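Local coordinates for jasmonate-induced oxygenase 2 (Arabidopsis thaliana, PDB 6LSV), which catalyses the iron- and 2-oxoglutarate-dependent hydroxylation of jasmonate, a plant defence hormone, to 12-hydroxyjasmonate, at residues Asn210-Cys215 with Arg294-Phe299; Arg98-Met103 with Asp137-His142; Asp240-Leu245 with Ile287-Lys292. All coordinates share one frame; numbering follows the deposited sequence.

In the fold
Contact 2 comes first along the chain: helix 87-102 and strand 137-144 meet at the end of a mostly irregular loop, which closes before contact 1 opens. Contact 1 then joins strands 204-212 and 294-302 and encloses a long excursion, and contact 3 is nested inside it, bringing the loop before strand 245-248 against the loop after strand 284-286. Contacts 1 and 2 share the large sheet, where strands 137-144 and 204-212 are neighbours. Contact 3 touches contact 1 at two points: Val-242 O bonds to Arg-294 beside the 2-oxoglutarate site, and Asn-289 bonds to Cys-215 at the far end of segment 210-215.

Contact 1 (Asn210-Cys215 with Arg294-Phe299). With AKG (2-oxoglutaric acid), chain C.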
loop_
_atom_site.group_PDB
_atom_site.type_symbol
_atom_site.label_atom_id
_atom_site.label_comp_id
_atom_site.label_asym_id
_atom_site.label_seq_id
_atom_site.Cartn_x
_atom_site.Cartn_y
_atom_site.Cartn_z
ATOM N N ASN A 210 -0.626 -8.741 2.158
ATOM C CA ASN A 210 0.643 -8.989 2.828
ATOM C C ASN A 210 0.452 -9.981 3.968
ATOM O O ASN A 210 -0.472 -9.840 4.776
ATOM C CB ASN A 210 1.238 -7.686 3.362
ATOM C CG ASN A 210 1.493 -6.670 2.269
ATOM O OD1 ASN A 210 2.130 -6.973 1.261
ATOM N ND2 ASN A 210 0.991 -5.455 2.462
ATOM N N TYR A 211 1.334 -10.976 4.031
ATOM C CA TYR A 211 1.307 -12.000 5.069
ATOM C C TYR A 211 2.587 -11.890 5.881
ATOM O O TYR A 211 3.684 -12.038 5.334
ATOM C CB TYR A 211 1.172 -13.397 4.460
ATOM C CG TYR A 211 1.058 -14.501 5.488
ATOM C CD1 TYR A 211 0.262 -14.345 6.615
ATOM C CD2 TYR A 211 1.749 -15.698 5.335
ATOM C CE1 TYR A 211 0.153 -15.347 7.560
ATOM C CE2 TYR A 211 1.646 -16.709 6.277
ATOM C CZ TYR A 211 0.845 -16.526 7.386
ATOM O OH TYR A 211 0.733 -17.520 8.329
ATOM N N TYR A 212 2.445 -11.633 7.182
ATOM C CA TYR A 212 3.577 -11.488 8.095
ATOM C C TYR A 212 3.569 -12.643 9.087
ATOM O O TYR A 212 2.931 -12.554 10.145
ATOM C CB TYR A 212 3.515 -10.143 8.825
ATOM C CG TYR A 212 3.286 -8.966 7.905
ATOM C CD1 TYR A 212 4.345 -8.371 7.230
ATOM C CD2 TYR A 212 2.009 -8.457 7.699
ATOM C CE1 TYR A 212 4.143 -7.300 6.381
ATOM C CE2 TYR A 212 1.796 -7.386 6.851
ATOM C CZ TYR A 212 2.867 -6.812 6.196
ATOM O OH TYR A 212 2.662 -5.745 5.352
ATOM N N PRO A 213 4.269 -13.756 8.792
ATOM C CA PRO A 213 4.286 -14.903 9.713
ATOM C C PRO A 213 5.028 -14.586 11.000
ATOM O O PRO A 213 5.556 -13.481 11.146
ATOM C CB PRO A 213 5.003 -15.992 8.901
ATOM C CG PRO A 213 4.977 -15.513 7.472
ATOM C CD PRO A 213 5.040 -14.026 7.569
ATOM N N LYS A 214 5.081 -15.523 11.943
ATOM C CA LYS A 214 5.804 -15.249 13.175
ATOM C C LYS A 214 7.307 -15.243 12.895
ATOM O O LYS A 214 7.799 -15.931 11.994
ATOM C CB LYS A 214 5.445 -16.269 14.263
ATOM C CG LYS A 214 3.942 -16.404 14.572
ATOM C CD LYS A 214 3.630 -17.713 15.243
ATOM C CE LYS A 214 4.237 -18.912 14.546
ATOM N NZ LYS A 214 4.324 -18.980 13.060
ATOM N N CYS A 215 8.032 -14.423 13.652
ATOM C CA CYS A 215 9.443 -14.202 13.415
ATOM C C CYS A 215 10.231 -14.555 14.668
ATOM O O CYS A 215 9.888 -14.087 15.761
ATOM C CB CYS A 215 9.708 -12.740 13.021
ATOM S SG CYS A 215 11.432 -12.385 12.668
ATOM N N ARG A 294 0.133 -11.688 10.950
ATOM C CA ARG A 294 -0.693 -10.567 10.532
ATOM C C ARG A 294 -1.103 -10.782 9.086
ATOM O O ARG A 294 -0.402 -11.446 8.319
ATOM C CB ARG A 294 0.038 -9.218 10.671
ATOM C CG ARG A 294 0.087 -8.660 12.088
ATOM C CD ARG A 294 0.664 -7.239 12.143
ATOM N NE ARG A 294 -0.313 -6.207 11.797
ATOM C CZ ARG A 294 -0.331 -5.540 10.646
ATOM N NH1 ARG A 294 0.580 -5.787 9.712
ATOM N NH2 ARG A 294 -1.265 -4.622 10.426
ATOM N N VAL A 295 -2.251 -10.217 8.722
ATOM C CA VAL A 295 -2.718 -10.200 7.341
ATOM C C VAL A 295 -3.297 -8.820 7.073
ATOM O O VAL A 295 -4.229 -8.391 7.764
ATOM C CB VAL A 295 -3.771 -11.287 7.058
ATOM C CG1 VAL A 295 -4.567 -10.936 5.811
ATOM C CG2 VAL A 295 -3.107 -12.648 6.907
ATOM N N SER A 296 -2.752 -8.123 6.080
ATOM C CA SER A 296 -3.220 -6.793 5.726
ATOM C C SER A 296 -3.453 -6.707 4.227
ATOM O O SER A 296 -2.766 -7.357 3.435
ATOM C CB SER A 296 -2.234 -5.712 6.173
ATOM O OG SER A 296 -1.791 -5.957 7.497
ATOM N N LEU A 297 -4.431 -5.889 3.848
ATOM C CA LEU A 297 -4.867 -5.753 2.465
ATOM C C LEU A 297 -4.612 -4.324 2.009
ATOM O O LEU A 297 -5.143 -3.376 2.599
ATOM C CB LEU A 297 -6.347 -6.115 2.318
ATOM C CG LEU A 297 -6.747 -7.596 2.289
ATOM C CD1 LEU A 297 -6.533 -8.282 3.631
ATOM C CD2 LEU A 297 -8.194 -7.736 1.850
ATOM N N ALA A 298 -3.805 -4.173 0.963
ATOM C CA ALA A 298 -3.432 -2.870 0.426
ATOM C C ALA A 298 -4.065 -2.714 -0.950
ATOM O O ALA A 298 -3.649 -3.368 -1.912
ATOM C CB ALA A 298 -1.914 -2.722 0.354
ATOM N N PHE A 299 -5.067 -1.848 -1.039
ATOM C CA PHE A 299 -5.708 -1.505 -2.300
ATOM C C PHE A 299 -5.082 -0.223 -2.832
ATOM O O PHE A 299 -5.021 0.786 -2.120
ATOM C CB PHE A 299 -7.215 -1.341 -2.098
ATOM C CG PHE A 299 -7.953 -0.846 -3.310
ATOM C CD1 PHE A 299 -8.183 0.508 -3.494
ATOM C CD2 PHE A 299 -8.440 -1.739 -4.252
ATOM C CE1 PHE A 299 -8.867 0.967 -4.603
ATOM C CE2 PHE A 299 -9.125 -1.287 -5.364
ATOM C CZ PHE A 299 -9.337 0.068 -5.539
HETATM C C1 AKG C . 1.449 -1.967 2.359
HETATM O O1 AKG C . 0.980 -0.934 1.818
HETATM O O2 AKG C . 1.783 -2.944 1.635
HETATM C C2 AKG C . 1.629 -2.006 3.881
HETATM O O5 AKG C . 2.363 -1.225 4.387
HETATM C C3 AKG C . 0.890 -3.020 4.766
HETATM C C4 AKG C . 0.510 -2.350 6.090
HETATM C C5 AKG C . 0.181 -3.392 7.160
HETATM O O3 AKG C . -0.633 -3.133 8.085
HETATM O O4 AKG C . 0.734 -4.519 7.114
#
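Strands 210-212 and 294-299 run antiparallel, their axes 4.9 Å apart at an angle of 165°, with Asn-210/Ser-296 and Tyr-212/Arg-294 as hydrogen-bonded pairs around the non-hydrogen-bonded pair Tyr-211/Val-295. The ladder is closed by near-straight bonds such as Tyr-212 N to Arg-294 O, whereas the return bond from Arg-294 N to Tyr-212 O is bent to 136° where the pairing ends. On the face bearing Asn-210, Tyr-212, Arg-294 and Ser-296 lies 2-oxoglutarate. Arg-294 bends at chi3, which brings its guanidinium round so that the distal carboxylate meets it at the edge: NH1 reaches O4 at 2.9 Å and NH2 reaches O3 at 2.8 Å. The Tyr-212 ring crosses beside this group, its plane turned 35° from that of the guanidinium, and its OH gives O4 a weak bond of 2.9 Å. Ser-296 OG lies close to both carboxylate oxygens, 2.9 Å from O4 and 3.1 Å from O3. At the other end of the ligand, Asn-210 ND2 donates to O2 at 2.8 Å, while Asn-210 OD1 accepts from NE of the jasmonate-binding Arg-208; together the two bonds probably help to set how the amide is turned. On the opposite face, Tyr-211 CD1 touches Val-295 CG2 at 3.8 Å, and the Tyr-211 hydroxyl bonds to Glu-293. Arg-294 and Ser-296, the Arg-X-Ser motif of one strand, share their face with Asn-210 and Tyr-212 of the next, forming the co-substrate site characteristic of the double-stranded beta-helix (jelly-roll) fold of 2-oxoglutarate-dependent dioxygenases.

Contact 2 (Arg98-Met103 with Asp137-His142); sequences REFFHM and DYYFLH. With JAA ({(1R,2R)-3-oxo-2-[(2Z)-pent-2-en-1-yl]cyclopentyl}acetic acid), chain D.
Phe-100 meets Tyr-139 at about a right angle: CE2 of Phe-100 lies 3.8 Å from CD2 of Tyr-139, and CZ of Phe-100 also reaches CD2 and the adjoining CE2 of Tyr-139. The ring centroids are 5.5 Å apart and the planes stand at 88°, in an oblique approach. Phe-101, one residue on, turns its CZ toward the strand backbone. There the Tyr-138 carbonyl carbon and, at 4.0 Å, the Tyr-139 N lie near the plane of the Phe-101 ring, while CB of Asp-137 sits obliquely off CE1. No hydrogen bond crosses between the two segments; the joint rests on ring-to-ring packing and on a ring set against the strand backbone. The two phenylalanines also support each other, CD2 of Phe-100 lying 3.9 Å above the centre of the Phe-101 ring. With CG anti to the backbone N (chi1 -154°), Tyr-139 sets its ring beside Phe-100, and its hydroxyl continues to Lys-153 O, which holds the far end of the ring. Asp-137 is held by Ser-123 and by the backbone N atoms of Val-10 and Gln-11, which tether the start of the strand. On the strand's other side, Phe-140 lays one ring face against jasmonate, CZ 3.7 Å from its C06, and Tyr-138 OH bonds to Arg-124 O. Helix 87-102 thus covers the Tyr-139 side of strand 137-144, which lies between strands 120-122 and 204-212 in the large sheet; from strand 204-212, Tyr-211 also packs on Phe-101.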
loop_
_atom_site.group_PDB
_atom_site.type_symbol
_atom_site.label_atom_id
_atom_site.label_comp_id
_atom_site.label_asym_id
_atom_site.label_seq_id
_atom_site.Cartn_x
_atom_site.Cartn_y
_atom_site.Cartn_z
ATOM N N ARG A 98 -6.332 -14.907 4.590
ATOM C CA ARG A 98 -5.666 -15.643 5.659
ATOM C C ARG A 98 -5.703 -17.141 5.393
ATOM O O ARG A 98 -4.710 -17.844 5.619
ATOM C CB ARG A 98 -6.311 -15.324 7.008
ATOM C CG ARG A 98 -5.576 -15.948 8.184
ATOM C CD ARG A 98 -6.431 -15.978 9.444
ATOM N NE ARG A 98 -6.982 -14.671 9.801
ATOM C CZ ARG A 98 -6.265 -13.660 10.283
ATOM N NH1 ARG A 98 -4.955 -13.796 10.462
ATOM N NH2 ARG A 98 -6.859 -12.512 10.585
ATOM N N GLU A 99 -6.839 -17.646 4.903
ATOM C CA GLU A 99 -6.942 -19.060 4.557
ATOM C C GLU A 99 -5.994 -19.415 3.418
ATOM O O GLU A 99 -5.379 -20.490 3.423
ATOM C CB GLU A 99 -8.387 -19.398 4.189
ATOM C CG GLU A 99 -8.589 -20.776 3.571
ATOM C CD GLU A 99 -8.312 -21.909 4.546
ATOM O OE1 GLU A 99 -9.187 -22.195 5.393
ATOM O OE2 GLU A 99 -7.222 -22.518 4.462
ATOM N N PHE A 100 -5.859 -18.522 2.435
ATOM C CA PHE A 100 -4.919 -18.756 1.343
ATOM C C PHE A 100 -3.494 -18.891 1.866
ATOM O O PHE A 100 -2.752 -19.790 1.458
ATOM C CB PHE A 100 -5.014 -17.622 0.321
ATOM C CG PHE A 100 -3.962 -17.684 -0.751
ATOM C CD1 PHE A 100 -4.097 -18.550 -1.826
ATOM C CD2 PHE A 100 -2.839 -16.875 -0.686
ATOM C CE1 PHE A 100 -3.131 -18.610 -2.812
ATOM C CE2 PHE A 100 -1.869 -16.930 -1.670
ATOM C CZ PHE A 100 -2.016 -17.798 -2.736
ATOM N N PHE A 101 -3.098 -18.009 2.784
ATOM C CA PHE A 101 -1.738 -18.042 3.302
ATOM C C PHE A 101 -1.522 -19.136 4.339
ATOM O O PHE A 101 -0.368 -19.474 4.625
ATOM C CB PHE A 101 -1.370 -16.679 3.888
ATOM C CG PHE A 101 -1.086 -15.635 2.847
ATOM C CD1 PHE A 101 0.061 -15.708 2.071
ATOM C CD2 PHE A 101 -1.971 -14.587 2.635
ATOM C CE1 PHE A 101 0.327 -14.752 1.105
ATOM C CE2 PHE A 101 -1.711 -13.625 1.670
ATOM C CZ PHE A 101 -0.560 -13.710 0.903
ATOM N N HIS A 102 -2.592 -19.695 4.905
ATOM C CA HIS A 102 -2.454 -20.843 5.795
ATOM C C HIS A 102 -2.303 -22.157 5.043
ATOM O O HIS A 102 -1.935 -23.164 5.657
ATOM C CB HIS A 102 -3.646 -20.923 6.745
ATOM C CG HIS A 102 -3.595 -19.914 7.848
ATOM N ND1 HIS A 102 -4.601 -19.772 8.779
ATOM C CD2 HIS A 102 -2.656 -18.992 8.164
ATOM C CE1 HIS A 102 -4.282 -18.807 9.623
ATOM N NE2 HIS A 102 -3.107 -18.318 9.273
ATOM N N MET A 103 -2.573 -22.169 3.735
ATOM C CA MET A 103 -2.277 -23.295 2.861
ATOM C C MET A 103 -0.808 -23.680 2.970
ATOM O O MET A 103 0.030 -22.837 3.317
ATOM C CB MET A 103 -2.599 -22.948 1.409
ATOM C CG MET A 103 -3.993 -23.290 0.959
ATOM S SD MET A 103 -3.953 -23.650 -0.799
ATOM C CE MET A 103 -3.499 -22.051 -1.465
ATOM N N ASP A 137 5.528 -12.585 3.098
ATOM C CA ASP A 137 5.101 -13.009 1.776
ATOM C C ASP A 137 3.920 -12.144 1.362
ATOM O O ASP A 137 3.282 -11.495 2.197
ATOM C CB ASP A 137 4.707 -14.490 1.764
ATOM C CG ASP A 137 5.840 -15.401 2.204
ATOM O OD1 ASP A 137 7.013 -15.072 1.935
ATOM O OD2 ASP A 137 5.554 -16.445 2.827
ATOM N N TYR A 138 3.624 -12.127 0.067
ATOM C CA TYR A 138 2.548 -11.274 -0.409
ATOM C C TYR A 138 1.964 -11.849 -1.690
ATOM O O TYR A 138 2.554 -12.720 -2.336
ATOM C CB TYR A 138 3.034 -9.836 -0.634
ATOM C CG TYR A 138 4.003 -9.696 -1.786
ATOM C CD1 TYR A 138 3.548 -9.441 -3.072
ATOM C CD2 TYR A 138 5.374 -9.821 -1.585
ATOM C CE1 TYR A 138 4.427 -9.317 -4.128
ATOM C CE2 TYR A 138 6.264 -9.698 -2.636
ATOM C CZ TYR A 138 5.785 -9.447 -3.907
ATOM O OH TYR A 138 6.660 -9.324 -4.966
ATOM N N TYR A 139 0.785 -11.338 -2.053
ATOM C CA TYR A 139 0.156 -11.609 -3.336
ATOM C C TYR A 139 -0.182 -10.289 -4.009
ATOM O O TYR A 139 -0.565 -9.323 -3.348
ATOM C CB TYR A 139 -1.118 -12.452 -3.193
ATOM C CG TYR A 139 -1.437 -13.244 -4.437
ATOM C CD1 TYR A 139 -2.086 -12.653 -5.513
ATOM C CD2 TYR A 139 -1.070 -14.576 -4.544
ATOM C CE1 TYR A 139 -2.369 -13.373 -6.659
ATOM C CE2 TYR A 139 -1.348 -15.305 -5.683
ATOM C CZ TYR A 139 -1.996 -14.700 -6.736
ATOM O OH TYR A 139 -2.269 -15.425 -7.869
ATOM N N PHE A 140 -0.048 -10.253 -5.332
ATOM C CA PHE A 140 -0.291 -9.034 -6.094
ATOM C C PHE A 140 -1.120 -9.364 -7.328
ATOM O O PHE A 140 -0.844 -10.351 -8.018
ATOM C CB PHE A 140 1.036 -8.374 -6.490
ATOM C CG PHE A 140 0.881 -7.101 -7.271
ATOM C CD1 PHE A 140 0.350 -5.966 -6.678
ATOM C CD2 PHE A 140 1.279 -7.036 -8.598
ATOM C CE1 PHE A 140 0.217 -4.792 -7.399
ATOM C CE2 PHE A 140 1.145 -5.866 -9.322
ATOM C CZ PHE A 140 0.614 -4.743 -8.723
ATOM N N LEU A 141 -2.139 -8.549 -7.593
ATOM C CA LEU A 141 -3.001 -8.735 -8.752
ATOM C C LEU A 141 -3.593 -7.389 -9.145
ATOM O O LEU A 141 -3.653 -6.456 -8.340
ATOM C CB LEU A 141 -4.117 -9.759 -8.477
ATOM C CG LEU A 141 -5.124 -9.478 -7.352
ATOM C CD1 LEU A 141 -6.350 -8.710 -7.851
ATOM C CD2 LEU A 141 -5.553 -10.772 -6.668
ATOM N N HIS A 142 -4.041 -7.303 -10.394
ATOM C CA HIS A 142 -4.667 -6.100 -10.921
ATOM C C HIS A 142 -6.186 -6.234 -10.911
ATOM O O HIS A 142 -6.732 -7.326 -11.085
ATOM C CB HIS A 142 -4.193 -5.817 -12.347
ATOM C CG HIS A 142 -2.776 -5.343 -12.432
ATOM N ND1 HIS A 142 -2.389 -4.081 -12.036
ATOM C CD2 HIS A 142 -1.654 -5.959 -12.873
ATOM C CE1 HIS A 142 -1.090 -3.941 -12.226
ATOM N NE2 HIS A 142 -0.619 -5.066 -12.734
HETATM O O01 JAA D . 4.076 -5.240 -4.738
HETATM O O02 JAA D . 2.178 -0.677 -8.745
HETATM O O03 JAA D . 4.104 -1.096 -9.661
HETATM C C04 JAA D . 3.562 -2.667 -6.867
HETATM C C05 JAA D . 4.260 -3.146 -5.479
HETATM C C06 JAA D . 4.053 -3.711 -7.904
HETATM C C07 JAA D . 4.544 -4.778 -7.176
HETATM C C08 JAA D . 4.254 -4.442 -5.597
HETATM C C09 JAA D . 3.416 -2.689 -4.209
HETATM C C10 JAA D . 3.969 -1.355 -7.254
HETATM C C11 JAA D . 3.846 -1.289 -3.766
HETATM C C12 JAA D . 3.384 -1.024 -8.630
HETATM C C13 JAA D . 4.126 -1.014 -2.507
HETATM C C14 JAA D . 4.041 -2.085 -1.422
HETATM C C15 JAA D . 5.352 -2.124 -0.638
#

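Contact 3 (Asp240-Leu245 with Ile287-Lys292)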
loop_
_atom_site.group_PDB
_atom_site.type_symbol
_atom_site.label_atom_id
_atom_site.label_comp_id
_atom_site.label_asym_id
_atom_site.label_seq_id
_atom_site.Cartn_x
_atom_site.Cartn_y
_atom_site.Cartn_z
ATOM N N ASP A 240 -7.003 -6.798 11.841
ATOM C CA ASP A 240 -7.948 -6.351 12.853
ATOM C C ASP A 240 -7.592 -6.800 14.262
ATOM O O ASP A 240 -8.306 -6.420 15.196
ATOM C CB ASP A 240 -9.347 -6.858 12.510
ATOM C CG ASP A 240 -9.522 -8.332 12.827
ATOM O OD1 ASP A 240 -8.674 -9.143 12.394
ATOM O OD2 ASP A 240 -10.504 -8.678 13.519
ATOM N N GLN A 241 -6.532 -7.588 14.453
ATOM C CA GLN A 241 -6.254 -8.147 15.771
ATOM C C GLN A 241 -4.836 -7.854 16.246
ATOM O O GLN A 241 -4.593 -7.772 17.453
ATOM C CB GLN A 241 -6.483 -9.663 15.766
ATOM C CG GLN A 241 -7.937 -10.090 15.615
ATOM C CD GLN A 241 -8.783 -9.757 16.834
ATOM O OE1 GLN A 241 -9.530 -8.777 16.837
ATOM N NE2 GLN A 241 -8.669 -10.574 17.876
ATOM N N VAL A 242 -3.889 -7.710 15.324
ATOM C CA VAL A 242 -2.470 -7.687 15.666
ATOM C C VAL A 242 -1.855 -6.382 15.185
ATOM O O VAL A 242 -1.994 -6.017 14.012
ATOM C CB VAL A 242 -1.725 -8.891 15.061
ATOM C CG1 VAL A 242 -0.403 -9.111 15.780
ATOM C CG2 VAL A 242 -2.589 -10.138 15.121
ATOM N N PHE A 243 -1.167 -5.690 16.086
ATOM C CA PHE A 243 -0.498 -4.450 15.719
ATOM C C PHE A 243 0.774 -4.756 14.935
ATOM O O PHE A 243 1.374 -5.824 15.076
ATOM C CB PHE A 243 -0.167 -3.623 16.968
ATOM C CG PHE A 243 -1.352 -3.367 17.877
ATOM C CD1 PHE A 243 -2.640 -3.266 17.367
ATOM C CD2 PHE A 243 -1.169 -3.228 19.246
ATOM C CE1 PHE A 243 -3.718 -3.033 18.208
ATOM C CE2 PHE A 243 -2.245 -2.992 20.089
ATOM C CZ PHE A 243 -3.518 -2.896 19.569
ATOM N N GLY A 244 1.175 -3.810 14.090
ATOM C CA GLY A 244 2.385 -3.979 13.311
ATOM C C GLY A 244 2.657 -2.833 12.362
ATOM O O GLY A 244 3.811 -2.540 12.043
ATOM N N LEU A 245 1.597 -2.175 11.901
ATOM C CA LEU A 245 1.759 -1.048 10.994
ATOM C C LEU A 245 2.293 0.162 11.750
ATOM O O LEU A 245 1.784 0.518 12.818
ATOM C CB LEU A 245 0.430 -0.713 10.323
ATOM C CG LEU A 245 0.398 0.607 9.559
ATOM C CD1 LEU A 245 1.152 0.474 8.247
ATOM C CD2 LEU A 245 -1.033 1.033 9.318
ATOM N N ILE A 287 6.253 -3.907 11.462
ATOM C CA ILE A 287 7.040 -4.701 12.382
ATOM C C ILE A 287 6.324 -6.027 12.580
ATOM O O ILE A 287 5.113 -6.148 12.375
ATOM C CB ILE A 287 7.277 -3.982 13.731
ATOM C CG1 ILE A 287 5.955 -3.746 14.458
ATOM C CG2 ILE A 287 8.016 -2.670 13.514
ATOM C CD1 ILE A 287 6.104 -2.960 15.748
ATOM N N VAL A 288 7.087 -7.046 12.968
ATOM C CA VAL A 288 6.541 -8.385 13.162
ATOM C C VAL A 288 6.757 -8.781 14.617
ATOM O O VAL A 288 7.355 -8.023 15.387
ATOM C CB VAL A 288 7.187 -9.397 12.193
ATOM C CG1 VAL A 288 6.614 -9.235 10.798
ATOM C CG2 VAL A 288 8.695 -9.216 12.159
ATOM N N ASN A 289 6.252 -9.948 15.015
ATOM C CA ASN A 289 6.551 -10.467 16.343
ATOM C C ASN A 289 6.599 -11.988 16.303
ATOM O O ASN A 289 6.269 -12.623 15.298
ATOM C CB ASN A 289 5.554 -9.972 17.401
ATOM C CG ASN A 289 4.114 -10.118 16.972
ATOM O OD1 ASN A 289 3.737 -11.090 16.322
ATOM N ND2 ASN A 289 3.290 -9.146 17.350
ATOM N N SER A 290 7.021 -12.564 17.429
ATOM C CA SER A 290 7.331 -13.982 17.510
ATOM C C SER A 290 6.114 -14.856 17.754
ATOM O O SER A 290 6.201 -16.074 17.561
ATOM C CB SER A 290 8.343 -14.226 18.630
ATOM O OG SER A 290 7.835 -13.766 19.873
ATOM N N ASP A 291 4.989 -14.277 18.173
ATOM C CA ASP A 291 3.900 -15.057 18.739
ATOM C C ASP A 291 2.638 -15.097 17.893
ATOM O O ASP A 291 1.829 -16.012 18.078
ATOM C CB ASP A 291 3.551 -14.527 20.136
ATOM C CG ASP A 291 4.782 -14.393 21.017
ATOM O OD1 ASP A 291 5.565 -15.368 21.058
ATOM O OD2 ASP A 291 4.975 -13.332 21.653
ATOM N N LYS A 292 2.438 -14.139 16.992
ATOM C CA LYS A 292 1.271 -14.182 16.126
ATOM C C LYS A 292 1.628 -13.571 14.775
ATOM O O LYS A 292 2.644 -12.890 14.616
ATOM C CB LYS A 292 0.062 -13.489 16.779
ATOM C CG LYS A 292 -1.297 -13.849 16.147
ATOM C CD LYS A 292 -1.370 -15.311 15.658
ATOM C CE LYS A 292 -2.746 -15.625 15.090
ATOM N NZ LYS A 292 -3.343 -14.431 14.412
#
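Val-242, Gly-244 and Ile-287 have the most surface buried here, in two patches along a pair of irregular loops. Gly-244 and Ile-287 form the closer patch: Ile-287 N donates to Gly-244 O at 2.9 Å in a nearly straight bond (167°). The side chain of Ile-287 follows its own NH in, because CG1 stands between the backbone N and the carbonyl carbon (chi1 63°). That branch lies 3.4 Å from Gly-244 O and 3.8 Å from Gly-244 CA, laying its methylene along the glycine backbone, and Pro-33 adds apolar contact to Ile-287. Val-242 makes the second patch by dividing its two methyls: CG1 meets the amide nitrogen ND2 of Asn-289 at 4.0 Å, and CG2 faces the aliphatic CG of Lys-292 at 4.1 Å, the lysine chain crossing at about a right angle. The backbone of Val-242 is busy as well, its N bonded to Asp-239 and its O to Arg-294 NE, so this loop is a second-shell support of the arginine that binds 2-oxoglutarate. Between the two segments there is thus one backbone hydrogen bond and no salt bridge; the remainder is van der Waals contact, partly of methyl and methylene groups on polar atoms. The polar tie from here to the 2-oxoglutarate site therefore runs through a main-chain carbonyl, that of Val-242, and not through a charged side chain of either loop.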